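Local structure of membrane-associated protein VP24 (Marburg virus - Musoke, Kenya, 1980, 4OR8) at residues 39-52 with 55-67. The protein may act as a minor matrix protein of the virion, with a role in nucleocapsid assembly and virus budding. Sequence-based numbering, arbitrary orientation.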
ATOM      1  N   SER B  39     -21.173  15.894  10.275  1.00 47.67           N
ATOM      2  CA  SER B  39     -20.077  14.934  10.332  1.00 41.59           C
ATOM      3  C   SER B  39     -18.794  15.520   9.750  1.00 36.56           C
ATOM      4  O   SER B  39     -17.696  15.054  10.049  1.00 40.52           O
ATOM      5  CB  SER B  39     -20.454  13.657   9.581  1.00 39.08           C
ATOM      6  OG  SER B  39     -20.864  13.950   8.255  1.00 38.76           O
ATOM      7  N   THR B  40     -18.942  16.545   8.917  1.00 31.17           N
ATOM      8  CA  THR B  40     -17.799  17.221   8.313  1.00 35.80           C
ATOM      9  C   THR B  40     -17.027  18.039   9.342  1.00 31.67           C
ATOM     10  O   THR B  40     -15.869  18.391   9.124  1.00 30.44           O
ATOM     11  CB  THR B  40     -18.243  18.172   7.194  1.00 30.69           C
ATOM     12  OG1 THR B  40     -19.017  19.239   7.757  1.00 37.38           O
ATOM     13  CG2 THR B  40     -19.083  17.434   6.172  1.00 31.12           C
ATOM     14  N   ALA B  41     -17.677  18.348  10.458  1.00 35.39           N
ATOM     15  CA  ALA B  41     -17.053  19.155  11.498  1.00 34.09           C
ATOM     16  C   ALA B  41     -16.489  18.284  12.614  1.00 38.54           C
ATOM     17  O   ALA B  41     -15.944  18.791  13.596  1.00 37.66           O
ATOM     18  CB  ALA B  41     -18.043  20.163  12.054  1.00 31.62           C
ATOM     19  N   ARG B  42     -16.617  16.970  12.455  1.00 34.71           N
ATOM     20  CA  ARG B  42     -16.117  16.027  13.448  1.00 35.42           C
ATOM     21  C   ARG B  42     -14.906  15.254  12.939  1.00 39.66           C
ATOM     22  O   ARG B  42     -14.799  14.956  11.749  1.00 40.77           O
ATOM     23  CB  ARG B  42     -17.214  15.039  13.847  1.00 43.40           C
ATOM     24  CG  ARG B  42     -18.421  15.665  14.519  1.00 37.48           C
ATOM     25  CD  ARG B  42     -19.476  14.611  14.806  1.00 51.01           C
ATOM     26  NE  ARG B  42     -20.683  14.807  14.008  1.00 59.71           N
ATOM     27  CZ  ARG B  42     -21.628  13.886  13.845  1.00 60.68           C
ATOM     28  NH1 ARG B  42     -21.505  12.694  14.415  1.00 67.32           N
ATOM     29  NH2 ARG B  42     -22.695  14.154  13.105  1.00 52.73           N
ATOM     30  N   TRP B  43     -13.999  14.931  13.854  1.00 40.02           N
ATOM     31  CA  TRP B  43     -12.863  14.070  13.554  1.00 29.99           C
ATOM     32  C   TRP B  43     -12.815  12.946  14.583  1.00 36.00           C
ATOM     33  O   TRP B  43     -12.152  13.062  15.615  1.00 39.45           O
ATOM     34  CB  TRP B  43     -11.563  14.872  13.572  1.00 28.51           C
ATOM     35  CG  TRP B  43     -10.341  14.064  13.256  1.00 32.59           C
ATOM     36  CD1 TRP B  43      -9.438  13.562  14.147  1.00 33.57           C
ATOM     37  CD2 TRP B  43      -9.886  13.666  11.957  1.00 35.44           C
ATOM     38  NE1 TRP B  43      -8.448  12.879  13.484  1.00 37.18           N
ATOM     39  CE2 TRP B  43      -8.699  12.927  12.137  1.00 35.95           C
ATOM     40  CE3 TRP B  43     -10.365  13.863  10.659  1.00 30.84           C
ATOM     41  CZ2 TRP B  43      -7.984  12.385  11.071  1.00 25.12           C
ATOM     42  CZ3 TRP B  43      -9.656  13.323   9.600  1.00 30.11           C
ATOM     43  CH2 TRP B  43      -8.479  12.592   9.813  1.00 24.67           C
ATOM     44  N   ILE B  44     -13.527  11.860  14.295  1.00 32.97           N
ATOM     45  CA  ILE B  44     -13.704  10.781  15.260  1.00 40.49           C
ATOM     46  C   ILE B  44     -12.671   9.669  15.106  1.00 31.94           C
ATOM     47  O   ILE B  44     -12.859   8.744  14.317  1.00 31.96           O
ATOM     48  CB  ILE B  44     -15.110  10.154  15.152  1.00 40.62           C
ATOM     49  CG1 ILE B  44     -16.181  11.243  15.040  1.00 42.91           C
ATOM     50  CG2 ILE B  44     -15.378   9.248  16.343  1.00 26.44           C
ATOM     51  CD1 ILE B  44     -16.277  12.133  16.259  1.00 47.59           C
ATOM     52  N   LYS B  45     -11.588   9.757  15.870  1.00 31.00           N
ATOM     53  CA  LYS B  45     -10.576   8.711  15.875  1.00 31.32           C
ATOM     54  C   LYS B  45     -10.853   7.717  16.995  1.00 34.83           C
ATOM     55  O   LYS B  45     -11.172   8.105  18.115  1.00 42.18           O
ATOM     56  CB  LYS B  45      -9.178   9.302  16.058  1.00 26.48           C
ATOM     57  CG  LYS B  45      -8.062   8.297  15.821  1.00 31.33           C
ATOM     58  CD  LYS B  45      -6.787   8.675  16.556  1.00 30.35           C
ATOM     59  CE  LYS B  45      -6.936   8.467  18.053  1.00 35.97           C
ATOM     60  NZ  LYS B  45      -5.690   8.813  18.790  1.00 39.87           N
ATOM     61  N   GLU B  46     -10.727   6.433  16.686  1.00 27.72           N
ATOM     62  CA  GLU B  46     -10.925   5.389  17.681  1.00 33.62           C
ATOM     63  C   GLU B  46     -10.139   4.138  17.313  1.00 41.99           C
ATOM     64  O   GLU B  46     -10.153   3.707  16.159  1.00 38.28           O
ATOM     65  CB  GLU B  46     -12.410   5.064  17.838  1.00 35.49           C
ATOM     66  CG  GLU B  46     -13.160   4.915  16.523  1.00 53.06           C
ATOM     67  CD  GLU B  46     -14.609   4.512  16.726  1.00 70.57           C
ATOM     68  OE1 GLU B  46     -14.930   3.976  17.808  1.00 78.79           O
ATOM     69  OE2 GLU B  46     -15.426   4.734  15.808  1.00 69.89           O
ATOM     70  N   PRO B  47      -9.442   3.554  18.299  1.00 47.75           N
ATOM     71  CA  PRO B  47      -8.598   2.379  18.065  1.00 37.21           C
ATOM     72  C   PRO B  47      -9.412   1.200  17.553  1.00 33.13           C
ATOM     73  O   PRO B  47     -10.550   1.007  17.979  1.00 33.31           O
ATOM     74  CB  PRO B  47      -8.032   2.070  19.457  1.00 25.75           C
ATOM     75  CG  PRO B  47      -8.988   2.701  20.410  1.00 34.50           C
ATOM     76  CD  PRO B  47      -9.480   3.935  19.721  1.00 38.00           C
ATOM     77  N   SER B  48      -8.837   0.435  16.632  1.00 28.88           N
ATOM     78  CA  SER B  48      -9.503  -0.747  16.106  1.00 29.55           C
ATOM     79  C   SER B  48      -8.478  -1.813  15.749  1.00 26.94           C
ATOM     80  O   SER B  48      -7.288  -1.657  16.021  1.00 23.30           O
ATOM     81  CB  SER B  48     -10.364  -0.397  14.888  1.00 33.42           C
ATOM     82  OG  SER B  48      -9.563  -0.087  13.760  1.00 38.21           O
ATOM     83  N   VAL B  49      -8.949  -2.895  15.141  1.00 32.08           N
ATOM     84  CA  VAL B  49      -8.094  -4.032  14.834  1.00 24.21           C
ATOM     85  C   VAL B  49      -6.982  -3.655  13.867  1.00 29.40           C
ATOM     86  O   VAL B  49      -7.233  -3.334  12.706  1.00 40.29           O
ATOM     87  CB  VAL B  49      -8.900  -5.190  14.236  1.00 25.27           C
ATOM     88  CG1 VAL B  49      -7.985  -6.361  13.933  1.00 36.85           C
ATOM     89  CG2 VAL B  49     -10.007  -5.602  15.190  1.00 24.23           C
ATOM     90  N   GLY B  50      -5.750  -3.689  14.357  1.00 30.81           N
ATOM     91  CA  GLY B  50      -4.601  -3.380  13.531  1.00 29.73           C
ATOM     92  C   GLY B  50      -4.304  -1.897  13.420  1.00 34.87           C
ATOM     93  O   GLY B  50      -3.424  -1.494  12.658  1.00 35.15           O
ATOM     94  N   GLY B  51      -5.032  -1.078  14.173  1.00 22.91           N
ATOM     95  CA  GLY B  51      -4.788   0.353  14.169  1.00 27.62           C
ATOM     96  C   GLY B  51      -5.954   1.200  14.637  1.00 24.84           C
ATOM     97  O   GLY B  51      -6.454   1.029  15.747  1.00 32.58           O
ATOM     98  N   TRP B  52      -6.389   2.124  13.786  1.00 31.04           N
ATOM     99  CA  TRP B  52      -7.444   3.059  14.162  1.00 30.15           C
ATOM    100  C   TRP B  52      -8.528   3.187  13.105  1.00 22.09           C
ATOM    101  O   TRP B  52      -8.344   2.814  11.948  1.00 27.65           O
ATOM    102  CB  TRP B  52      -6.863   4.451  14.418  1.00 23.48           C
ATOM    103  CG  TRP B  52      -5.697   4.471  15.344  1.00 23.84           C
ATOM    104  CD1 TRP B  52      -5.728   4.631  16.696  1.00 23.27           C
ATOM    105  CD2 TRP B  52      -4.318   4.334  14.985  1.00 21.50           C
ATOM    106  NE1 TRP B  52      -4.452   4.603  17.204  1.00 29.79           N
ATOM    107  CE2 TRP B  52      -3.569   4.420  16.174  1.00 23.18           C
ATOM    108  CE3 TRP B  52      -3.647   4.146  13.774  1.00 32.66           C
ATOM    109  CZ2 TRP B  52      -2.179   4.324  16.187  1.00 23.23           C
ATOM    110  CZ3 TRP B  52      -2.268   4.051  13.788  1.00 31.48           C
ATOM    111  CH2 TRP B  52      -1.549   4.142  14.987  1.00 36.12           C
ATOM    112  N   LYS B  55     -13.553   8.586  11.434  1.00 25.95           N
ATOM    113  CA  LYS B  55     -14.752   8.954  10.699  1.00 22.58           C
ATOM    114  C   LYS B  55     -14.799  10.454  10.477  1.00 19.86           C
ATOM    115  O   LYS B  55     -14.703  11.242  11.419  1.00 29.38           O
ATOM    116  CB  LYS B  55     -16.006   8.485  11.440  1.00 26.81           C
ATOM    117  CG  LYS B  55     -16.122   6.973  11.537  1.00 39.86           C
ATOM    118  CD  LYS B  55     -17.427   6.551  12.181  1.00 47.55           C
ATOM    119  CE  LYS B  55     -17.533   5.036  12.242  1.00 63.69           C
ATOM    120  NZ  LYS B  55     -18.840   4.587  12.793  1.00 85.97           N
ATOM    121  N   TRP B  56     -14.928  10.842   9.216  1.00 22.26           N
ATOM    122  CA  TRP B  56     -15.096  12.239   8.854  1.00 21.74           C
ATOM    123  C   TRP B  56     -15.980  12.311   7.623  1.00 16.70           C
ATOM    124  O   TRP B  56     -15.730  11.624   6.636  1.00 20.71           O
ATOM    125  CB  TRP B  56     -13.747  12.899   8.583  1.00 19.42           C
ATOM    126  CG  TRP B  56     -13.881  14.286   8.066  1.00 23.85           C
ATOM    127  CD1 TRP B  56     -13.954  15.431   8.800  1.00 16.85           C
ATOM    128  CD2 TRP B  56     -13.976  14.681   6.694  1.00 20.05           C
ATOM    129  NE1 TRP B  56     -14.082  16.516   7.972  1.00 14.55           N
ATOM    130  CE2 TRP B  56     -14.100  16.083   6.672  1.00 19.19           C
ATOM    131  CE3 TRP B  56     -13.967  13.986   5.482  1.00 14.38           C
ATOM    132  CZ2 TRP B  56     -14.212  16.803   5.485  1.00 17.82           C
ATOM    133  CZ3 TRP B  56     -14.078  14.699   4.308  1.00 13.51           C
ATOM    134  CH2 TRP B  56     -14.197  16.092   4.316  1.00 14.24           C
ATOM    135  N   GLY B  57     -17.013  13.143   7.683  1.00 17.14           N
ATOM    136  CA  GLY B  57     -18.021  13.152   6.642  1.00 22.42           C
ATOM    137  C   GLY B  57     -18.644  11.773   6.581  1.00 21.79           C
ATOM    138  O   GLY B  57     -18.962  11.188   7.615  1.00 24.53           O
ATOM    139  N   ASN B  58     -18.803  11.242   5.375  1.00 21.42           N
ATOM    140  CA  ASN B  58     -19.284   9.875   5.215  1.00 16.88           C
ATOM    141  C   ASN B  58     -18.146   8.909   4.899  1.00 18.39           C
ATOM    142  O   ASN B  58     -18.372   7.816   4.383  1.00 23.69           O
ATOM    143  CB  ASN B  58     -20.377   9.797   4.144  1.00 14.04           C
ATOM    144  CG  ASN B  58     -19.903  10.286   2.794  1.00 19.72           C
ATOM    145  OD1 ASN B  58     -18.807  10.830   2.669  1.00 26.79           O
ATOM    146  ND2 ASN B  58     -20.734  10.109   1.774  1.00 24.14           N
ATOM    147  N   PHE B  59     -16.920   9.324   5.206  1.00 20.96           N
ATOM    148  CA  PHE B  59     -15.758   8.459   5.035  1.00 17.64           C
ATOM    149  C   PHE B  59     -15.478   7.707   6.323  1.00 21.21           C
ATOM    150  O   PHE B  59     -15.541   8.280   7.410  1.00 26.32           O
ATOM    151  CB  PHE B  59     -14.509   9.268   4.681  1.00 18.53           C
ATOM    152  CG  PHE B  59     -14.539   9.889   3.313  1.00 26.47           C
ATOM    153  CD1 PHE B  59     -14.147   9.166   2.199  1.00 28.12           C
ATOM    154  CD2 PHE B  59     -14.923  11.208   3.145  1.00 20.32           C
ATOM    155  CE1 PHE B  59     -14.159   9.740   0.941  1.00 25.92           C
ATOM    156  CE2 PHE B  59     -14.935  11.788   1.891  1.00 27.90           C
ATOM    157  CZ  PHE B  59     -14.553  11.053   0.787  1.00 21.42           C
ATOM    158  N   VAL B  60     -15.163   6.423   6.196  1.00 17.29           N
ATOM    159  CA  VAL B  60     -14.636   5.660   7.316  1.00 24.06           C
ATOM    160  C   VAL B  60     -13.215   5.224   6.979  1.00 20.24           C
ATOM    161  O   VAL B  60     -13.006   4.348   6.143  1.00 27.95           O
ATOM    162  CB  VAL B  60     -15.491   4.416   7.627  1.00 30.09           C
ATOM    163  CG1 VAL B  60     -14.915   3.670   8.820  1.00 23.62           C
ATOM    164  CG2 VAL B  60     -16.932   4.814   7.894  1.00 20.07           C
ATOM    165  N   PHE B  61     -12.236   5.846   7.622  1.00 20.21           N
ATOM    166  CA  PHE B  61     -10.842   5.533   7.344  1.00 22.99           C
ATOM    167  C   PHE B  61     -10.320   4.412   8.236  1.00 22.84           C
ATOM    168  O   PHE B  61     -10.533   4.422   9.445  1.00 25.57           O
ATOM    169  CB  PHE B  61      -9.970   6.781   7.496  1.00 18.49           C
ATOM    170  CG  PHE B  61     -10.266   7.854   6.488  1.00 21.88           C
ATOM    171  CD1 PHE B  61      -9.908   7.691   5.161  1.00 20.88           C
ATOM    172  CD2 PHE B  61     -10.893   9.030   6.868  1.00 28.14           C
ATOM    173  CE1 PHE B  61     -10.174   8.676   4.228  1.00 23.73           C
ATOM    174  CE2 PHE B  61     -11.163  10.021   5.940  1.00 18.53           C
ATOM    175  CZ  PHE B  61     -10.801   9.842   4.619  1.00 25.64           C
ATOM    176  N   HIS B  62      -9.638   3.447   7.628  1.00 22.19           N
ATOM    177  CA  HIS B  62      -9.000   2.368   8.367  1.00 19.24           C
ATOM    178  C   HIS B  62      -7.486   2.538   8.353  1.00 24.98           C
ATOM    179  O   HIS B  62      -6.831   2.246   7.353  1.00 29.85           O
ATOM    180  CB  HIS B  62      -9.380   1.016   7.772  1.00 21.43           C
ATOM    181  CG  HIS B  62     -10.854   0.760   7.752  1.00 36.18           C
ATOM    182  ND1 HIS B  62     -11.686   1.281   6.785  1.00 39.66           N
ATOM    183  CD2 HIS B  62     -11.646   0.040   8.581  1.00 36.06           C
ATOM    184  CE1 HIS B  62     -12.927   0.893   7.018  1.00 36.23           C
ATOM    185  NE2 HIS B  62     -12.930   0.139   8.103  1.00 39.70           N
ATOM    186  N   ILE B  63      -6.938   3.008   9.471  1.00 22.24           N
ATOM    187  CA  ILE B  63      -5.514   3.316   9.568  1.00 23.47           C
ATOM    188  C   ILE B  63      -4.745   2.219  10.286  1.00 28.21           C
ATOM    189  O   ILE B  63      -4.986   1.966  11.465  1.00 26.50           O
ATOM    190  CB  ILE B  63      -5.267   4.626  10.343  1.00 24.99           C
ATOM    191  CG1 ILE B  63      -6.289   5.693   9.952  1.00 18.16           C
ATOM    192  CG2 ILE B  63      -3.840   5.112  10.127  1.00 20.73           C
ATOM    193  CD1 ILE B  63      -6.299   6.008   8.490  1.00 23.83           C
ATOM    194  N   PRO B  64      -3.808   1.572   9.577  1.00 35.11           N
ATOM    195  CA  PRO B  64      -2.930   0.535  10.131  1.00 25.08           C
ATOM    196  C   PRO B  64      -1.744   1.104  10.909  1.00 33.87           C
ATOM    197  O   PRO B  64      -1.382   2.271  10.740  1.00 30.17           O
ATOM    198  CB  PRO B  64      -2.412  -0.192   8.881  1.00 22.91           C
ATOM    199  CG  PRO B  64      -3.250   0.304   7.738  1.00 26.59           C
ATOM    200  CD  PRO B  64      -3.666   1.680   8.118  1.00 26.38           C
ATOM    201  N   ASN B  65      -1.139   0.263  11.743  1.00 43.22           N
ATOM    202  CA  ASN B  65       0.052   0.616  12.513  1.00 41.62           C
ATOM    203  C   ASN B  65       1.331   0.491  11.695  1.00 44.76           C
ATOM    204  O   ASN B  65       2.433   0.542  12.240  1.00 59.79           O
ATOM    205  CB  ASN B  65       0.165  -0.293  13.737  1.00 46.13           C
ATOM    206  CG  ASN B  65      -0.594   0.239  14.932  1.00 54.78           C
ATOM    207  OD1 ASN B  65      -0.339   1.348  15.396  1.00 57.58           O
ATOM    208  ND2 ASN B  65      -1.534  -0.554  15.440  1.00 47.32           N
ATOM    209  N   THR B  66       1.175   0.329  10.387  1.00 36.94           N
ATOM    210  CA  THR B  66       2.288  -0.012   9.508  1.00 50.35           C
ATOM    211  C   THR B  66       3.312   1.107   9.328  1.00 46.48           C
ATOM    212  O   THR B  66       2.960   2.255   9.061  1.00 53.30           O
ATOM    213  CB  THR B  66       1.777  -0.449   8.117  1.00 51.22           C
ATOM    214  OG1 THR B  66       0.819  -1.504   8.270  1.00 51.59           O
ATOM    215  CG2 THR B  66       2.927  -0.934   7.245  1.00 52.32           C
ATOM    216  N   GLY B  67       4.585   0.753   9.479  1.00 43.83           N
ATOM    217  CA  GLY B  67       5.673   1.641   9.115  1.00 40.04           C
ATOM    218  C   GLY B  67       6.260   2.456  10.248  1.00 32.26           C
ATOM    219  O   GLY B  67       7.347   3.013  10.109  1.00 35.42           O
TER
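Trp56 turns the NE1 and CD1 edge of its indole to the carbonyls of Thr40 and Arg42. Its CG is anti to the backbone N (chi1 174°), which swings the ring toward residues 40-42. NE1 gives a weak, bent hydrogen bond to Thr40 O (2.8 Å, 126° at the hydrogen). Arg42 O lies at the ring edge, near its plane. Trp43 crosses Trp56 at about a right angle, with Trp43 CE3 4.1 Å from Trp56 CB. Both indoles are buried here. Leu116 touches Trp56, and Arg109 makes a cation-pi contact with Trp43. Next to it, Gly57 N bonds to Ser39 O from above the carbonyl plane. Ser39 OG packs on Gly57 CA at 3.4 Å, while its hydrogen bond goes to Asp36 O.

The contact spans two consecutive antiparallel hairpins, which form a three-stranded meander of 44-48, 51-56 and 59-64. Ile44 and Lys55 are a hydrogen-bonded pair of the first hairpin. Trp52 and Ile63 are one of the second, where Trp52 N makes a hydrogen bond to Ile63 O at 2.7 Å. A type II turn, Ser48 to Gly51, and a type II' turn, Trp56 to Phe59, reverse the chain. Gly51 CA makes a CA-H...O contact with Ile63 O.

Trp52 takes up the far end. Its six-membered ring spreads beside Ile63, Pro64 and Asn65. CE3 meets Ile63 CG2 at 3.8 Å, and Pro64 O sits at the ring edge. Phe105 meets this indole edge-to-face. The Asn65 amide is turned 64° from the ring, and Asn65 itself is exposed.

The solvent side is looser. The extended Lys55 chain crosses Glu46, but Lys55 NZ stays 4.6 Å from Glu46 OE2, too far for a salt bridge.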